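Local coordinates for protein AtxE2 (PDB 5TXE) that hydrolyses the isopeptide bond of the lasso peptides Astexin-2 and Astexin-3, recognising their knotted shape and converting them to linear peptides, at residues L63-R68 and P132-S137; V151-A156 and P165-A170; Q177-N182 and Y231-L236. The protein carries 1 engineered substitution. All blocks are in the same frame, centred on the assembly; numbering follows the deposited sequence.

Going from the N terminus, the three contacts follow one another in series, with no nesting or crossing. Contact 1 closes a loop of 63 residues and brings the turn between strands 61-63 and 69-78 against the start of the sheet that runs from 133 to 167. Contact 2 closes the last hairpin of that same sheet, across only eight residues. Contact 3 spans 48 residues, helix 190-202 among them, within the next four-stranded sheet. Contacts 1 and 3 touch through Arg133 and Trp178, contacts 2 and 3 through Val166 and Leu236. Together they tie three consecutive sheets, consistent with blades of the beta-propeller known from prolyl oligopeptidases.

Contact 1 of 3, residues L63-R68 and P132-S137; sequences LSPDGR and PRWSPS
Ser64 and Trp134 stand nearest along the two backbones, their CA atoms 6.0 Å apart, and Pro65 follows opposite Pro136. The segments do not pair as strands, and no hydrogen bond crosses between them. At Ser64 the chain leaves strand 61-63 and enters a type I turn ending at Gly67, whose N bonds back to Ser64 O; in the facing segment, the short strand 133-134 gives way to a loop. The contact is made chiefly by the indole of Trp134, laid flat on Ser64. Ser64 CA sits 3.5 Å above the centroid of the five-membered ring and only 9° off its normal, a CH-pi contact, while Ser64 CB covers the six-membered ring, 3.8 Å from Trp134 CE2. With CG beside its own backbone N (chi1 -69°), Trp134 can also send NE1 to Ser62 O, a hydrogen bond that fixes the rotation of the ring. Pro65 approaches at a slant: its CD packs on Trp134 CB at 3.8 Å, and its CG comes up to Ser135 O. The hydroxyl of Ser64 works within and just beyond its own turn, donating to Asp66 OD1 (2.7 Å from Ser64 OG) and receiving Tyr69 N. That same Asp66 OD1 accepts Arg68 N at 2.9 Å, completing an Asx turn, and Asp66 OD2 forms a salt bridge with Arg68 NE, 3.1 Å away and well above the carboxylate plane. Trp134 further touches Ala71 and Val90, on strands 69-78 and 83-92 of the turn's own sheet. Most polar groups of 63-68 are thus spent on the turn and the residues just after it; the sheets meet through the indole face on Ser64 CA and CB, Pro65 beside it, and one polar tie, Trp134 NE1 to Ser62 O.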
loop_
_atom_site.group_PDB
_atom_site.type_symbol
_atom_site.label_atom_id
_atom_site.label_comp_id
_atom_site.label_asym_id
_atom_site.label_seq_id
_atom_site.Cartn_x
_atom_site.Cartn_y
_atom_site.Cartn_z
ATOM N N LEU A 63 7.020 -21.541 -0.666
ATOM C CA LEU A 63 7.983 -22.595 -1.084
ATOM C C LEU A 63 7.351 -23.939 -0.973
ATOM O O LEU A 63 6.583 -24.203 -0.046
ATOM C CB LEU A 63 9.201 -22.624 -0.207
ATOM C CG LEU A 63 10.047 -21.379 -0.325
ATOM C CD1 LEU A 63 11.208 -21.458 0.653
ATOM C CD2 LEU A 63 10.594 -21.234 -1.721
ATOM N N SER A 64 7.675 -24.806 -1.914
ATOM C CA SER A 64 7.227 -26.195 -1.801
ATOM C C SER A 64 7.774 -26.849 -0.485
ATOM O O SER A 64 8.791 -26.388 0.056
ATOM C CB SER A 64 7.677 -26.980 -3.036
ATOM O OG SER A 64 9.090 -27.062 -3.135
ATOM N N PRO A 65 7.100 -27.876 0.032
ATOM C CA PRO A 65 7.585 -28.661 1.188
ATOM C C PRO A 65 9.051 -29.065 1.106
ATOM O O PRO A 65 9.765 -28.810 2.051
ATOM C CB PRO A 65 6.670 -29.874 1.190
ATOM C CG PRO A 65 5.396 -29.246 0.705
ATOM C CD PRO A 65 5.868 -28.474 -0.488
ATOM N N ASP A 66 9.537 -29.530 -0.039
ATOM C CA ASP A 66 10.973 -29.863 -0.154
ATOM C C ASP A 66 11.857 -28.663 -0.444
ATOM O O ASP A 66 13.079 -28.807 -0.614
ATOM C CB ASP A 66 11.223 -30.964 -1.211
ATOM C CG ASP A 66 10.932 -30.514 -2.665
ATOM O OD1 ASP A 66 10.603 -29.327 -2.919
ATOM O OD2 ASP A 66 11.031 -31.383 -3.565
ATOM N N GLY A 67 11.270 -27.476 -0.563
ATOM C CA GLY A 67 12.073 -26.264 -0.837
ATOM C C GLY A 67 12.569 -26.035 -2.257
ATOM O O GLY A 67 13.251 -25.047 -2.522
ATOM N N ARG A 68 12.262 -26.936 -3.176
ATOM C CA ARG A 68 12.845 -26.841 -4.515
ATOM C C ARG A 68 12.085 -25.942 -5.486
ATOM O O ARG A 68 12.619 -25.600 -6.523
ATOM C CB ARG A 68 13.076 -28.251 -5.095
ATOM C CG ARG A 68 14.309 -28.933 -4.426
ATOM C CD ARG A 68 14.751 -30.318 -4.946
ATOM N NE ARG A 68 13.561 -31.072 -5.348
ATOM C CZ ARG A 68 13.350 -31.600 -6.554
ATOM N NH1 ARG A 68 14.281 -31.537 -7.505
ATOM N NH2 ARG A 68 12.199 -32.215 -6.804
ATOM N N PRO A 132 -0.334 -19.235 -2.436
ATOM C CA PRO A 132 -0.624 -20.597 -2.819
ATOM C C PRO A 132 -0.253 -21.599 -1.751
ATOM O O PRO A 132 0.831 -21.490 -1.182
ATOM C CB PRO A 132 0.282 -20.846 -4.022
ATOM C CG PRO A 132 1.115 -19.665 -4.184
ATOM C CD PRO A 132 0.825 -18.669 -3.127
ATOM N N ARG A 133 -1.126 -22.575 -1.529
ATOM C CA ARG A 133 -0.906 -23.635 -0.556
ATOM C C ARG A 133 -0.454 -24.871 -1.265
ATOM O O ARG A 133 -1.186 -25.393 -2.128
ATOM C CB ARG A 133 -2.191 -23.917 0.174
ATOM C CG ARG A 133 -2.875 -22.658 0.722
ATOM C CD ARG A 133 -1.919 -22.166 1.745
ATOM N NE ARG A 133 -1.846 -20.777 2.228
ATOM C CZ ARG A 133 -2.762 -20.137 2.918
ATOM N NH1 ARG A 133 -3.955 -20.652 3.092
ATOM N NH2 ARG A 133 -2.510 -18.933 3.354
ATOM N N TRP A 134 0.752 -25.316 -0.976
ATOM C CA TRP A 134 1.227 -26.569 -1.562
ATOM C C TRP A 134 0.609 -27.781 -0.853
ATOM O O TRP A 134 0.509 -27.811 0.365
ATOM C CB TRP A 134 2.710 -26.677 -1.451
ATOM C CG TRP A 134 3.420 -25.753 -2.287
ATOM C CD1 TRP A 134 3.735 -24.471 -1.971
ATOM C CD2 TRP A 134 4.055 -26.026 -3.554
ATOM N NE1 TRP A 134 4.513 -23.926 -2.964
ATOM C CE2 TRP A 134 4.700 -24.868 -3.953
ATOM C CE3 TRP A 134 4.098 -27.134 -4.403
ATOM C CZ2 TRP A 134 5.389 -24.780 -5.150
ATOM C CZ3 TRP A 134 4.792 -27.045 -5.604
ATOM C CH2 TRP A 134 5.428 -25.883 -5.956
ATOM N N SER A 135 0.202 -28.786 -1.613
ATOM C CA SER A 135 -0.192 -30.079 -1.019
ATOM C C SER A 135 1.088 -30.706 -0.397
ATOM O O SER A 135 2.172 -30.349 -0.796
ATOM C CB SER A 135 -0.759 -31.020 -2.067
ATOM O OG SER A 135 0.175 -31.213 -3.132
ATOM N N PRO A 136 0.951 -31.575 0.622
ATOM C CA PRO A 136 2.115 -32.206 1.311
ATOM C C PRO A 136 3.005 -32.956 0.347
ATOM O O PRO A 136 4.199 -32.926 0.486
ATOM C CB PRO A 136 1.471 -33.177 2.296
ATOM C CG PRO A 136 0.096 -32.596 2.564
ATOM C CD PRO A 136 -0.328 -31.876 1.294
ATOM N N SER A 137 2.415 -33.573 -0.672
ATOM C CA SER A 137 3.221 -34.240 -1.712
ATOM C C SER A 137 4.005 -33.292 -2.620
ATOM O O SER A 137 4.849 -33.716 -3.416
ATOM C CB SER A 137 2.302 -35.076 -2.611
ATOM O OG SER A 137 1.378 -34.245 -3.328
#

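Contact 2 of 3, residues V151-A156 and P165-A170; sequences VRVWRA and PVIEDA
Pro165 lies over one face of the Trp154 indole, its CD 3.7 Å from the centroid of the six-membered ring and 4° off the normal, a CH-pi contact squarely over the face. Proline and tryptophan point the same way from a non-hydrogen-bonded antiparallel pair. Arg152 runs alongside Pro165 on the same side of the sheet, its CD 3.9 Å from Pro165 CB. Stretched out from CG to NE, Arg152 also keeps company with an equally extended Glu168, and their flat ends stand nearly perpendicular, 84° apart. The resulting salt bridge uses NE: Arg152 NE reaches Glu168 OE1 at 3.1 Å, almost straight, with the oxygen in the guanidinium plane but the donor well above that of the carboxylate. Arg152 NH1 is taken by Asp147 O. Turned to the buried face, Val153 and Ile167 lie side by side, CB to CB 3.8 Å. A classic beta bulge changes the register here: Val153 O grips both Val166 N (2.8 Å) and Ile167 N (3.3 Å), whereas Val153 N gives to Ile167 O. Val166 CG1 meets Arg155 CB at 3.8 Å. Farther on, a water joins Val151 O to Asp169 N. This hairpin edge therefore separates its chemistry by face, stacking and charge pairing toward the outside and branched aliphatic packing within, and the bulge keeps both backbone N-H groups bonded.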
loop_
_atom_site.group_PDB
_atom_site.type_symbol
_atom_site.label_atom_id
_atom_site.label_comp_id
_atom_site.label_asym_id
_atom_site.label_seq_id
_atom_site.Cartn_x
_atom_site.Cartn_y
_atom_site.Cartn_z
ATOM N N VAL A 151 -15.528 -15.704 -5.119
ATOM C CA VAL A 151 -14.231 -16.292 -4.773
ATOM C C VAL A 151 -14.360 -17.803 -4.452
ATOM O O VAL A 151 -15.061 -18.231 -3.528
ATOM C CB VAL A 151 -13.640 -15.612 -3.547
ATOM C CG1 VAL A 151 -12.278 -16.199 -3.233
ATOM C CG2 VAL A 151 -13.503 -14.115 -3.822
ATOM N N ARG A 152 -13.627 -18.572 -5.207
ATOM C CA ARG A 152 -13.623 -20.033 -5.064
ATOM C C ARG A 152 -12.204 -20.495 -4.723
ATOM O O ARG A 152 -11.238 -19.741 -4.901
ATOM C CB ARG A 152 -13.978 -20.646 -6.398
ATOM C CG ARG A 152 -15.370 -20.280 -6.898
ATOM C CD ARG A 152 -15.681 -20.954 -8.253
ATOM N NE ARG A 152 -16.988 -20.536 -8.725
ATOM C CZ ARG A 152 -17.271 -19.340 -9.242
ATOM N NH1 ARG A 152 -16.358 -18.391 -9.385
ATOM N NH2 ARG A 152 -18.504 -19.087 -9.566
ATOM N N VAL A 153 -12.075 -21.743 -4.306
ATOM C CA VAL A 153 -10.757 -22.377 -4.218
ATOM C C VAL A 153 -10.492 -23.123 -5.521
ATOM O O VAL A 153 -11.332 -23.915 -5.983
ATOM C CB VAL A 153 -10.663 -23.365 -3.056
ATOM C CG1 VAL A 153 -9.294 -23.986 -3.063
ATOM C CG2 VAL A 153 -10.915 -22.654 -1.739
ATOM N N TRP A 154 -9.330 -22.872 -6.087
ATOM C CA TRP A 154 -8.901 -23.560 -7.239
ATOM C C TRP A 154 -7.741 -24.475 -6.844
ATOM O O TRP A 154 -7.026 -24.211 -5.893
ATOM C CB TRP A 154 -8.439 -22.593 -8.355
ATOM C CG TRP A 154 -9.591 -21.917 -9.110
ATOM C CD1 TRP A 154 -10.586 -21.199 -8.563
ATOM C CD2 TRP A 154 -9.824 -21.924 -10.514
ATOM N NE1 TRP A 154 -11.447 -20.762 -9.536
ATOM C CE2 TRP A 154 -10.990 -21.178 -10.748
ATOM C CE3 TRP A 154 -9.149 -22.485 -11.612
ATOM C CZ2 TRP A 154 -11.502 -20.951 -12.028
ATOM C CZ3 TRP A 154 -9.684 -22.293 -12.889
ATOM C CH2 TRP A 154 -10.860 -21.549 -13.077
ATOM N N ARG A 155 -7.577 -25.527 -7.635
ATOM C CA ARG A 155 -6.507 -26.502 -7.502
ATOM C C ARG A 155 -5.757 -26.608 -8.786
ATOM O O ARG A 155 -6.355 -26.790 -9.819
ATOM C CB ARG A 155 -7.127 -27.840 -7.174
ATOM C CG ARG A 155 -6.125 -28.978 -7.097
ATOM C CD ARG A 155 -6.908 -30.196 -6.704
ATOM N NE ARG A 155 -6.051 -31.354 -6.634
ATOM C CZ ARG A 155 -5.884 -32.207 -7.631
ATOM N NH1 ARG A 155 -6.535 -32.024 -8.782
ATOM N NH2 ARG A 155 -5.057 -33.241 -7.477
ATOM N N ALA A 156 -4.458 -26.465 -8.747
ATOM C CA ALA A 156 -3.644 -26.494 -9.946
ATOM C C ALA A 156 -2.558 -27.592 -9.857
ATOM O O ALA A 156 -1.941 -27.766 -8.818
ATOM C CB ALA A 156 -2.965 -25.158 -10.167
ATOM N N PRO A 165 -11.678 -25.063 -10.494
ATOM C CA PRO A 165 -12.231 -24.754 -9.203
ATOM C C PRO A 165 -12.679 -26.028 -8.510
ATOM O O PRO A 165 -13.341 -26.868 -9.148
ATOM C CB PRO A 165 -13.460 -23.887 -9.544
ATOM C CG PRO A 165 -13.860 -24.252 -10.936
ATOM C CD PRO A 165 -12.551 -24.649 -11.612
ATOM N N VAL A 166 -12.373 -26.158 -7.215
ATOM C CA VAL A 166 -12.788 -27.335 -6.441
ATOM C C VAL A 166 -13.690 -27.020 -5.278
ATOM O O VAL A 166 -14.359 -27.882 -4.760
ATOM C CB VAL A 166 -11.580 -28.150 -5.999
ATOM C CG1 VAL A 166 -10.840 -28.688 -7.226
ATOM C CG2 VAL A 166 -10.609 -27.309 -5.173
ATOM N N ILE A 167 -13.761 -25.770 -4.864
ATOM C CA ILE A 167 -14.706 -25.430 -3.833
ATOM C C ILE A 167 -15.423 -24.154 -4.226
ATOM O O ILE A 167 -14.772 -23.133 -4.513
ATOM C CB ILE A 167 -13.977 -25.210 -2.468
ATOM C CG1 ILE A 167 -13.090 -26.407 -2.109
ATOM C CG2 ILE A 167 -14.989 -25.012 -1.354
ATOM C CD1 ILE A 167 -12.318 -26.250 -0.818
ATOM N N GLU A 168 -16.750 -24.187 -4.120
ATOM C CA GLU A 168 -17.567 -23.004 -4.290
ATOM C C GLU A 168 -18.648 -23.052 -3.251
ATOM O O GLU A 168 -19.133 -24.110 -2.939
ATOM C CB GLU A 168 -18.241 -22.998 -5.658
ATOM C CG GLU A 168 -19.061 -21.743 -5.883
ATOM C CD GLU A 168 -19.821 -21.748 -7.213
ATOM O OE1 GLU A 168 -19.366 -22.401 -8.172
ATOM O OE2 GLU A 168 -20.866 -21.050 -7.283
ATOM N N ASP A 169 -19.066 -21.915 -2.730
ATOM C CA ASP A 169 -20.258 -21.911 -1.917
ATOM C C ASP A 169 -21.110 -20.660 -2.158
ATOM O O ASP A 169 -20.767 -19.829 -2.982
ATOM C CB ASP A 169 -19.818 -22.089 -0.469
ATOM C CG ASP A 169 -20.783 -22.981 0.344
ATOM O OD1 ASP A 169 -22.032 -22.779 0.216
ATOM O OD2 ASP A 169 -20.277 -23.838 1.132
ATOM N N ALA A 170 -22.214 -20.527 -1.445
ATOM C CA ALA A 170 -23.013 -19.278 -1.467
ATOM C C ALA A 170 -22.251 -18.026 -0.983
ATOM O O ALA A 170 -22.671 -16.899 -1.235
ATOM C CB ALA A 170 -24.259 -19.441 -0.620
HETATM O O HOH W 1 -17.395 -19.420 -2.946
#

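Contact 3 of 3, residues Q177-N182 and Y231-L236; sequences QWLDDN and YQVLDL
Val233 makes the first touch from the second segment, its CG2 4.0 Å from Leu179 CD1, the two side chains crossing at about a right angle. Leu179 holds CG beside its backbone N (chi1 -64°), which carries the methyl across to the valine. Leu234 adds little here; it packs instead on Val166 and Ile167 of the preceding hairpin. Asp235 turns its carboxylate onto Lys237 N, just beyond the strand. At Leu236 the backbones finally meet: Leu236 N donates to Asn182 O at 2.8 Å, the donor lying 23° off the carbonyl plane. Leu236 CB also rests on that oxygen, 3.5 Å from Asn182 O, and its CD1 reaches Trp178 CZ3 at 3.9 Å, leucine and indole again crossing nearly at right angles. The carbonyl is presented by a turn that Asp180 organises: Asp180 OD1 receives Asn182 N at 2.8 Å, an Asx turn, and takes the hydroxyl of Thr183 as well. The indole itself is held by Trp178 NE1 bonding to Arg133 O of the preceding sheet. Within its own sheet, strand 183-188 runs between strands 173-178 and 230-235, so the contact closes over one end of that intervening strand. Helix 246-253 covers Leu179 and Val233 through Glu248, while Leu236 leans toward Arg155 and Val166 in the hairpin of strands 150-157 and 163-167.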
loop_
_atom_site.group_PDB
_atom_site.type_symbol
_atom_site.label_atom_id
_atom_site.label_comp_id
_atom_site.label_asym_id
_atom_site.label_seq_id
_atom_site.Cartn_x
_atom_site.Cartn_y
_atom_site.Cartn_z
ATOM N N GLN A 177 -6.464 -24.411 3.463
ATOM C CA GLN A 177 -5.215 -25.169 3.660
ATOM C C GLN A 177 -5.481 -26.652 3.330
ATOM O O GLN A 177 -6.618 -27.125 3.431
ATOM C CB GLN A 177 -4.749 -25.167 5.120
ATOM C CG GLN A 177 -4.312 -23.844 5.657
ATOM C CD GLN A 177 -2.875 -23.416 5.310
ATOM O OE1 GLN A 177 -1.988 -24.218 4.871
ATOM N NE2 GLN A 177 -2.633 -22.105 5.527
ATOM N N TRP A 178 -4.404 -27.374 3.009
ATOM C CA TRP A 178 -4.440 -28.818 2.871
ATOM C C TRP A 178 -4.369 -29.472 4.249
ATOM O O TRP A 178 -3.530 -29.103 5.053
ATOM C CB TRP A 178 -3.244 -29.264 2.055
ATOM C CG TRP A 178 -3.209 -28.723 0.672
ATOM C CD1 TRP A 178 -2.592 -27.570 0.224
ATOM C CD2 TRP A 178 -3.787 -29.328 -0.478
ATOM N NE1 TRP A 178 -2.754 -27.451 -1.130
ATOM C CE2 TRP A 178 -3.493 -28.507 -1.579
ATOM C CE3 TRP A 178 -4.507 -30.514 -0.686
ATOM C CZ2 TRP A 178 -3.906 -28.812 -2.855
ATOM C CZ3 TRP A 178 -4.934 -30.812 -1.948
ATOM C CH2 TRP A 178 -4.621 -29.964 -3.029
ATOM N N LEU A 179 -5.280 -30.395 4.531
ATOM C CA LEU A 179 -5.150 -31.278 5.688
ATOM C C LEU A 179 -4.314 -32.547 5.338
ATOM O O LEU A 179 -3.566 -33.025 6.174
ATOM C CB LEU A 179 -6.494 -31.666 6.262
ATOM C CG LEU A 179 -7.352 -30.542 6.853
ATOM C CD1 LEU A 179 -8.655 -31.083 7.447
ATOM C CD2 LEU A 179 -6.565 -29.793 7.906
ATOM N N ASP A 180 -4.430 -33.034 4.108
ATOM C CA ASP A 180 -3.558 -34.051 3.542
ATOM C C ASP A 180 -3.664 -33.913 2.033
ATOM O O ASP A 180 -4.342 -33.018 1.566
ATOM C CB ASP A 180 -3.935 -35.463 4.042
ATOM C CG ASP A 180 -5.351 -35.892 3.661
ATOM O OD1 ASP A 180 -5.803 -35.627 2.533
ATOM O OD2 ASP A 180 -6.039 -36.481 4.514
ATOM N N ASP A 181 -3.055 -34.800 1.257
ATOM C CA ASP A 181 -3.083 -34.657 -0.192
ATOM C C ASP A 181 -4.458 -34.622 -0.896
ATOM O O ASP A 181 -4.531 -34.175 -2.038
ATOM C CB ASP A 181 -2.211 -35.710 -0.859
ATOM C CG ASP A 181 -0.734 -35.453 -0.643
ATOM O OD1 ASP A 181 -0.290 -34.276 -0.776
ATOM O OD2 ASP A 181 -0.012 -36.435 -0.366
ATOM N N ASN A 182 -5.508 -35.070 -0.226
ATOM C CA ASN A 182 -6.838 -35.176 -0.801
ATOM C C ASN A 182 -7.894 -34.457 0.009
ATOM O O ASN A 182 -9.085 -34.653 -0.225
ATOM C CB ASN A 182 -7.244 -36.671 -0.858
ATOM C CG ASN A 182 -6.259 -37.492 -1.656
ATOM O OD1 ASN A 182 -6.151 -37.318 -2.883
ATOM N ND2 ASN A 182 -5.468 -38.329 -0.966
ATOM N N TYR A 231 -16.209 -23.125 9.270
ATOM C CA TYR A 231 -15.105 -23.966 8.742
ATOM C C TYR A 231 -15.719 -25.220 8.213
ATOM O O TYR A 231 -16.588 -25.761 8.851
ATOM C CB TYR A 231 -14.110 -24.315 9.838
ATOM C CG TYR A 231 -13.573 -23.065 10.438
ATOM C CD1 TYR A 231 -12.492 -22.424 9.855
ATOM C CD2 TYR A 231 -14.169 -22.478 11.585
ATOM C CE1 TYR A 231 -12.020 -21.224 10.370
ATOM C CE2 TYR A 231 -13.702 -21.272 12.107
ATOM C CZ TYR A 231 -12.615 -20.662 11.497
ATOM O OH TYR A 231 -12.083 -19.477 11.935
ATOM N N GLN A 232 -15.270 -25.689 7.059
ATOM C CA GLN A 232 -15.758 -26.937 6.485
ATOM C C GLN A 232 -14.592 -27.664 5.861
ATOM O O GLN A 232 -13.575 -27.044 5.517
ATOM C CB GLN A 232 -16.794 -26.672 5.368
ATOM C CG GLN A 232 -18.119 -26.012 5.715
ATOM C CD GLN A 232 -19.233 -27.015 5.942
ATOM O OE1 GLN A 232 -19.815 -27.581 5.008
ATOM N NE2 GLN A 232 -19.555 -27.211 7.184
ATOM N N VAL A 233 -14.745 -28.971 5.682
ATOM C CA VAL A 233 -13.703 -29.794 5.094
ATOM C C VAL A 233 -14.262 -30.513 3.904
ATOM O O VAL A 233 -15.351 -31.080 3.978
ATOM C CB VAL A 233 -13.195 -30.857 6.089
ATOM C CG1 VAL A 233 -12.147 -31.736 5.428
ATOM C CG2 VAL A 233 -12.583 -30.164 7.290
ATOM N N LEU A 234 -13.490 -30.517 2.823
ATOM C CA LEU A 234 -13.864 -31.186 1.634
ATOM C C LEU A 234 -12.881 -32.287 1.335
ATOM O O LEU A 234 -11.697 -32.034 1.218
ATOM C CB LEU A 234 -13.883 -30.211 0.440
ATOM C CG LEU A 234 -14.175 -30.966 -0.863
ATOM C CD1 LEU A 234 -15.646 -30.992 -1.140
ATOM C CD2 LEU A 234 -13.449 -30.376 -2.068
ATOM N N ASP A 235 -13.395 -33.500 1.125
ATOM C CA ASP A 235 -12.584 -34.632 0.626
ATOM C C ASP A 235 -12.636 -34.619 -0.889
ATOM O O ASP A 235 -13.658 -34.870 -1.469
ATOM C CB ASP A 235 -13.172 -35.942 1.185
ATOM C CG ASP A 235 -12.391 -37.218 0.762
ATOM O OD1 ASP A 235 -11.495 -37.210 -0.147
ATOM O OD2 ASP A 235 -12.729 -38.249 1.376
ATOM N N LEU A 236 -11.529 -34.322 -1.532
ATOM C CA LEU A 236 -11.516 -34.193 -2.977
ATOM C C LEU A 236 -11.751 -35.497 -3.708
ATOM O O LEU A 236 -12.103 -35.481 -4.851
ATOM C CB LEU A 236 -10.181 -33.650 -3.435
ATOM C CG LEU A 236 -9.873 -32.209 -3.063
ATOM C CD1 LEU A 236 -8.399 -31.933 -3.298
ATOM C CD2 LEU A 236 -10.704 -31.263 -3.880
#